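Local structure of endo-n-acetyl-beta-d-glucosaminidase (Hypocrea jecorina, 4AC1) at residues A[42-45]-A[49-52]; A[54-59]-A[115-120]. The protein catalyses, as a family 18 glycoside hydrolase, the endo-cleavage of N-linked glycans between their two core N-acetylglucosamines, and deglycosylates the cellulases of this fungus. All coordinates share one frame; numbering follows the deposited sequence.

Interaction 1. Residues A[42-45]-A[49-52]. With ZN (zinc ion), chain N; ZN (zinc ion), chain L.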
loop_
_atom_site.group_PDB
_atom_site.type_symbol
_atom_site.label_atom_id
_atom_site.label_comp_id
_atom_site.label_asym_id
_atom_site.label_seq_id
_atom_site.Cartn_x
_atom_site.Cartn_y
_atom_site.Cartn_z
ATOM N N HIS A 42 1.197 -3.700 13.058
ATOM C CA HIS A 42 2.063 -2.988 13.996
ATOM C C HIS A 42 2.965 -3.976 14.719
ATOM O O HIS A 42 2.484 -4.962 15.299
ATOM C CB HIS A 42 1.228 -2.267 15.053
ATOM C CG HIS A 42 0.214 -1.329 14.488
ATOM N ND1 HIS A 42 0.561 -0.267 13.684
ATOM C CD2 HIS A 42 -1.132 -1.274 14.626
ATOM C CE1 HIS A 42 -0.529 0.391 13.333
ATOM N NE2 HIS A 42 -1.569 -0.197 13.893
ATOM N N ILE A 43 4.268 -3.719 14.657
ATOM C CA ILE A 43 5.255 -4.463 15.437
ATOM C C ILE A 43 5.437 -3.717 16.757
ATOM O O ILE A 43 5.749 -2.520 16.775
ATOM C CB ILE A 43 6.616 -4.579 14.692
ATOM C CG1 ILE A 43 6.434 -5.093 13.254
ATOM C CG2 ILE A 43 7.627 -5.415 15.501
ATOM C CD1 ILE A 43 5.961 -6.509 13.133
ATOM N N ASN A 44 5.222 -4.419 17.864
ATOM C CA ASN A 44 5.243 -3.804 19.191
ATOM C C ASN A 44 6.382 -4.329 20.040
ATOM O O ASN A 44 6.444 -5.529 20.300
ATOM C CB ASN A 44 3.917 -4.086 19.896
ATOM C CG ASN A 44 2.723 -3.580 19.106
ATOM O OD1 ASN A 44 1.869 -4.359 18.679
ATOM N ND2 ASN A 44 2.677 -2.272 18.876
ATOM N N GLN A 45 7.285 -3.443 20.467
ATOM C CA GLN A 45 8.344 -3.834 21.396
ATOM C C GLN A 45 7.722 -4.541 22.604
ATOM O O GLN A 45 6.774 -4.036 23.204
ATOM C CB GLN A 45 9.160 -2.621 21.862
ATOM C CG GLN A 45 10.221 -2.981 22.915
ATOM C CD GLN A 45 10.930 -1.784 23.518
ATOM O OE1 GLN A 45 12.157 -1.738 23.541
ATOM N NE2 GLN A 45 10.162 -0.830 24.038
ATOM N N VAL A 49 2.487 -8.922 17.260
ATOM C CA VAL A 49 1.967 -8.177 16.125
ATOM C C VAL A 49 0.470 -7.909 16.321
ATOM O O VAL A 49 -0.285 -8.793 16.742
ATOM C CB VAL A 49 2.216 -8.934 14.821
ATOM C CG1 VAL A 49 1.432 -8.336 13.645
ATOM C CG2 VAL A 49 3.694 -8.993 14.528
ATOM N N HIS A 50 0.066 -6.666 16.064
ATOM C CA HIS A 50 -1.328 -6.298 16.014
ATOM C C HIS A 50 -1.709 -5.888 14.599
ATOM O O HIS A 50 -0.883 -5.347 13.855
ATOM C CB HIS A 50 -1.587 -5.121 16.955
ATOM C CG HIS A 50 -1.727 -5.517 18.395
ATOM N ND1 HIS A 50 -0.748 -6.206 19.074
ATOM C CD2 HIS A 50 -2.737 -5.326 19.281
ATOM C CE1 HIS A 50 -1.144 -6.415 20.320
ATOM N NE2 HIS A 50 -2.347 -5.892 20.471
ATOM N N LEU A 51 -2.954 -6.169 14.227
ATOM C CA LEU A 51 -3.586 -5.544 13.073
ATOM C C LEU A 51 -4.490 -4.490 13.684
ATOM O O LEU A 51 -5.500 -4.820 14.314
ATOM C CB LEU A 51 -4.376 -6.578 12.270
ATOM C CG LEU A 51 -5.199 -6.027 11.102
ATOM C CD1 LEU A 51 -4.317 -5.209 10.127
ATOM C CD2 LEU A 51 -5.903 -7.165 10.370
ATOM N N ASN A 52 -4.100 -3.225 13.549
ATOM C CA ASN A 52 -4.811 -2.140 14.223
ATOM C C ASN A 52 -4.894 -2.437 15.732
ATOM O O ASN A 52 -3.845 -2.595 16.359
ATOM C CB ASN A 52 -6.150 -1.844 13.528
ATOM C CG ASN A 52 -5.957 -1.582 12.039
ATOM O OD1 ASN A 52 -5.081 -0.811 11.657
ATOM N ND2 ASN A 52 -6.717 -2.274 11.206
HETATM ZN ZN ZN N . -3.369 -5.005 22.405
HETATM ZN ZN ZN L . -3.347 -6.032 22.275
HETATM O O HOH W 1 -3.815 1.046 12.988
HETATM O O HOH W 2 -4.022 -5.527 24.257
HETATM O O HOH W 3 -5.118 -5.945 21.529
HETATM O O HOH W 4 -3.021 -7.857 23.039
#
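H42 and H50 pair in a beta hairpin, where the short strand 50-51 folds back antiparallel on the C-terminal end of strand 35-42, one of the eight parallel strands of the family 18 TIM barrel. It is a hydrogen-bonded pair: H42 N gives to H50 O at 2.8 Å, and H50 N returns a bond to H42 O at 3.1 Å. That second carbonyl also takes a C-H...O contact from V49 CA. Elsewhere in the turn, I43 CD1 packs on V49 CG2 at 3.6 Å, beside helix 100-116. The H42 ring, with CG beside the backbone N (chi1 -56°), turns its edge to N52: CD2 lies 3.5 Å from N52 O, near the ring plane. Water 1 sits in that plane too, 2.7 Å from H42 NE2, and donates to N52 OD1, which S40 N also holds. Were H42 replaced by an alanine, water 1 would probably lose its imidazole partner and N52 O the ring edge beside it. H50 is tied by ND1 to V48 O and coordinates through its other nitrogen: NE2 meets zinc at two positions, too close together to be filled at once, 2.1 Å away for chain L and 2.4 Å for chain N.

Interaction 2. Residues A[54-59]-A[115-120]; sequences FPPDDP and VNFQLE
P56 lies across one face of the F117 ring, and the two side chains meet at about a right angle. The proline CB stands 3.8 Å from the ring centroid and 23° off the ring normal, a CH-pi contact displaced toward the rim. P56 CG comes to 3.4 Å from F117 CE2, and CB and CG together bear on the CE2-CZ side of the phenyl. F117 reaches them because its CG lies anti to its own carbonyl carbon (chi1 -62°), which carries the ring from the end of helix 100-116 out to the loop. That end is a Schellman motif, with Q118 at positive phi as the C-prime residue and Q118 N bonded back to V115 O at 3.2 Å. Across the contact, P55 to D58 form a type I beta turn, closed by D58 N to P55 O at 3.0 Å, with P56 and D57 at its two central positions. D57 meets the ring edge: its CB lies in the ring plane, 3.7 Å from F117 CZ, while a chi1 of 72° sets CG between the backbone N and the carbonyl carbon and the carboxylate leads away from the phenyl. W65, from helix 62-73, also meets the F117 ring and donates NE1 to P56 O; that oxygen lies 3.4 Å from F117 CE1.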
loop_
_atom_site.group_PDB
_atom_site.type_symbol
_atom_site.label_atom_id
_atom_site.label_comp_id
_atom_site.label_asym_id
_atom_site.label_seq_id
_atom_site.Cartn_x
_atom_site.Cartn_y
_atom_site.Cartn_z
ATOM N N PHE A 54 -6.030 -5.085 17.577
ATOM C CA PHE A 54 -6.047 -6.464 18.071
ATOM C C PHE A 54 -5.018 -7.310 17.336
ATOM O O PHE A 54 -4.686 -7.013 16.183
ATOM C CB PHE A 54 -7.419 -7.109 17.859
ATOM C CG PHE A 54 -8.561 -6.387 18.532
ATOM C CD1 PHE A 54 -8.933 -6.721 19.826
ATOM C CD2 PHE A 54 -9.282 -5.405 17.856
ATOM C CE1 PHE A 54 -10.001 -6.069 20.450
ATOM C CE2 PHE A 54 -10.345 -4.752 18.465
ATOM C CZ PHE A 54 -10.705 -5.088 19.768
ATOM N N PRO A 55 -4.519 -8.379 17.983
ATOM C CA PRO A 55 -3.730 -9.365 17.258
ATOM C C PRO A 55 -4.557 -9.903 16.087
ATOM O O PRO A 55 -5.767 -10.044 16.205
ATOM C CB PRO A 55 -3.477 -10.459 18.304
ATOM C CG PRO A 55 -3.591 -9.745 19.610
ATOM C CD PRO A 55 -4.650 -8.719 19.414
ATOM N N PRO A 56 -3.918 -10.194 14.950
ATOM C CA PRO A 56 -4.695 -10.570 13.767
ATOM C C PRO A 56 -5.500 -11.862 13.912
ATOM O O PRO A 56 -6.453 -12.060 13.159
ATOM C CB PRO A 56 -3.624 -10.704 12.671
ATOM C CG PRO A 56 -2.344 -10.929 13.428
ATOM C CD PRO A 56 -2.481 -10.094 14.653
ATOM N N ASP A 57 -5.141 -12.720 14.869
ATOM C CA ASP A 57 -5.886 -13.970 15.074
ATOM C C ASP A 57 -7.092 -13.796 16.020
ATOM O O ASP A 57 -7.798 -14.771 16.344
ATOM C CB ASP A 57 -4.955 -15.099 15.558
ATOM C CG ASP A 57 -4.507 -14.916 16.980
ATOM O OD1 ASP A 57 -4.387 -13.750 17.422
ATOM O OD2 ASP A 57 -4.262 -15.937 17.663
ATOM N N ASP A 58 -7.323 -12.562 16.460
ATOM C CA ASP A 58 -8.450 -12.231 17.337
ATOM C C ASP A 58 -9.788 -12.453 16.622
ATOM O O ASP A 58 -9.884 -12.267 15.402
ATOM C CB ASP A 58 -8.334 -10.780 17.793
ATOM C CG ASP A 58 -9.254 -10.443 18.950
ATOM O OD1 ASP A 58 -10.414 -10.076 18.697
ATOM O OD2 ASP A 58 -8.819 -10.523 20.112
ATOM N N PRO A 59 -10.829 -12.871 17.377
ATOM C CA PRO A 59 -12.186 -12.980 16.816
ATOM C C PRO A 59 -12.654 -11.724 16.066
ATOM O O PRO A 59 -13.452 -11.838 15.130
ATOM C CB PRO A 59 -13.047 -13.238 18.055
ATOM C CG PRO A 59 -12.133 -14.003 18.953
ATOM C CD PRO A 59 -10.757 -13.437 18.740
ATOM N N VAL A 115 2.744 -15.876 6.953
ATOM C CA VAL A 115 2.425 -17.294 6.749
ATOM C C VAL A 115 1.041 -17.610 7.319
ATOM O O VAL A 115 0.207 -18.215 6.624
ATOM C CB VAL A 115 3.487 -18.212 7.399
ATOM C CG1 VAL A 115 3.028 -19.665 7.418
ATOM C CG2 VAL A 115 4.806 -18.082 6.664
ATOM N N ASN A 116 0.795 -17.199 8.562
ATOM C CA ASN A 116 -0.437 -17.580 9.255
ATOM C C ASN A 116 -1.697 -17.012 8.614
ATOM O O ASN A 116 -2.758 -17.648 8.644
ATOM C CB ASN A 116 -0.383 -17.205 10.737
ATOM C CG ASN A 116 0.620 -18.040 11.522
ATOM O OD1 ASN A 116 0.914 -19.183 11.173
ATOM N ND2 ASN A 116 1.145 -17.466 12.593
ATOM N N PHE A 117 -1.587 -15.821 8.029
ATOM C CA PHE A 117 -2.754 -15.146 7.454
ATOM C C PHE A 117 -2.761 -15.225 5.940
ATOM O O PHE A 117 -3.617 -14.645 5.275
ATOM C CB PHE A 117 -2.909 -13.752 8.067
ATOM C CG PHE A 117 -3.149 -13.837 9.537
ATOM C CD1 PHE A 117 -4.403 -14.198 10.025
ATOM C CD2 PHE A 117 -2.094 -13.730 10.431
ATOM C CE1 PHE A 117 -4.617 -14.374 11.386
ATOM C CE2 PHE A 117 -2.305 -13.902 11.800
ATOM C CZ PHE A 117 -3.572 -14.226 12.270
ATOM N N GLN A 118 -1.818 -16.009 5.422
ATOM C CA GLN A 118 -1.771 -16.406 4.019
ATOM C C GLN A 118 -1.729 -15.195 3.081
ATOM O O GLN A 118 -2.392 -15.151 2.037
ATOM C CB GLN A 118 -2.903 -17.400 3.699
ATOM C CG GLN A 118 -2.794 -18.682 4.540
ATOM C CD GLN A 118 -3.902 -19.694 4.303
ATOM O OE1 GLN A 118 -5.030 -19.350 3.974
ATOM N NE2 GLN A 118 -3.580 -20.964 4.507
ATOM N N LEU A 119 -0.898 -14.230 3.457
ATOM C CA LEU A 119 -0.735 -13.014 2.669
ATOM C C LEU A 119 0.152 -13.256 1.468
ATOM O O LEU A 119 1.080 -14.066 1.524
ATOM C CB LEU A 119 -0.143 -11.903 3.529
ATOM C CG LEU A 119 -0.976 -11.508 4.751
ATOM C CD1 LEU A 119 -0.236 -10.452 5.555
ATOM C CD2 LEU A 119 -2.372 -11.005 4.366
ATOM N N GLU A 120 -0.129 -12.546 0.388
ATOM C CA GLU A 120 0.590 -12.734 -0.864
ATOM C C GLU A 120 1.628 -11.652 -1.100
ATOM O O GLU A 120 2.322 -11.654 -2.110
ATOM C CB GLU A 120 -0.405 -12.797 -2.018
ATOM C CG GLU A 120 -1.410 -13.916 -1.784
ATOM C CD GLU A 120 -2.337 -14.172 -2.933
ATOM O OE1 GLU A 120 -3.226 -13.333 -3.203
ATOM O OE2 GLU A 120 -2.201 -15.243 -3.556
#

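From the N terminus, interaction 1 comes first: after strand 35-42 the chain turns back through residues 43-49 into strand 50-51, with just three residues between the two segments. Only then does interaction 2 open, at residues 54-59, so the two are in series and neither nest nor cross. Interaction 2 closes a far larger loop, spanning helix 62-73, strand 77-83 and most of helix 100-116, and ties the loop leading into helix 62-73 to the C-terminal end of helix 100-116. Their centres are 11 Å apart and they touch: V49 O is 3.3 Å from P56 CD, and the H50 ring packs beside P55. The hairpin thus rests directly on the turn at 55-58.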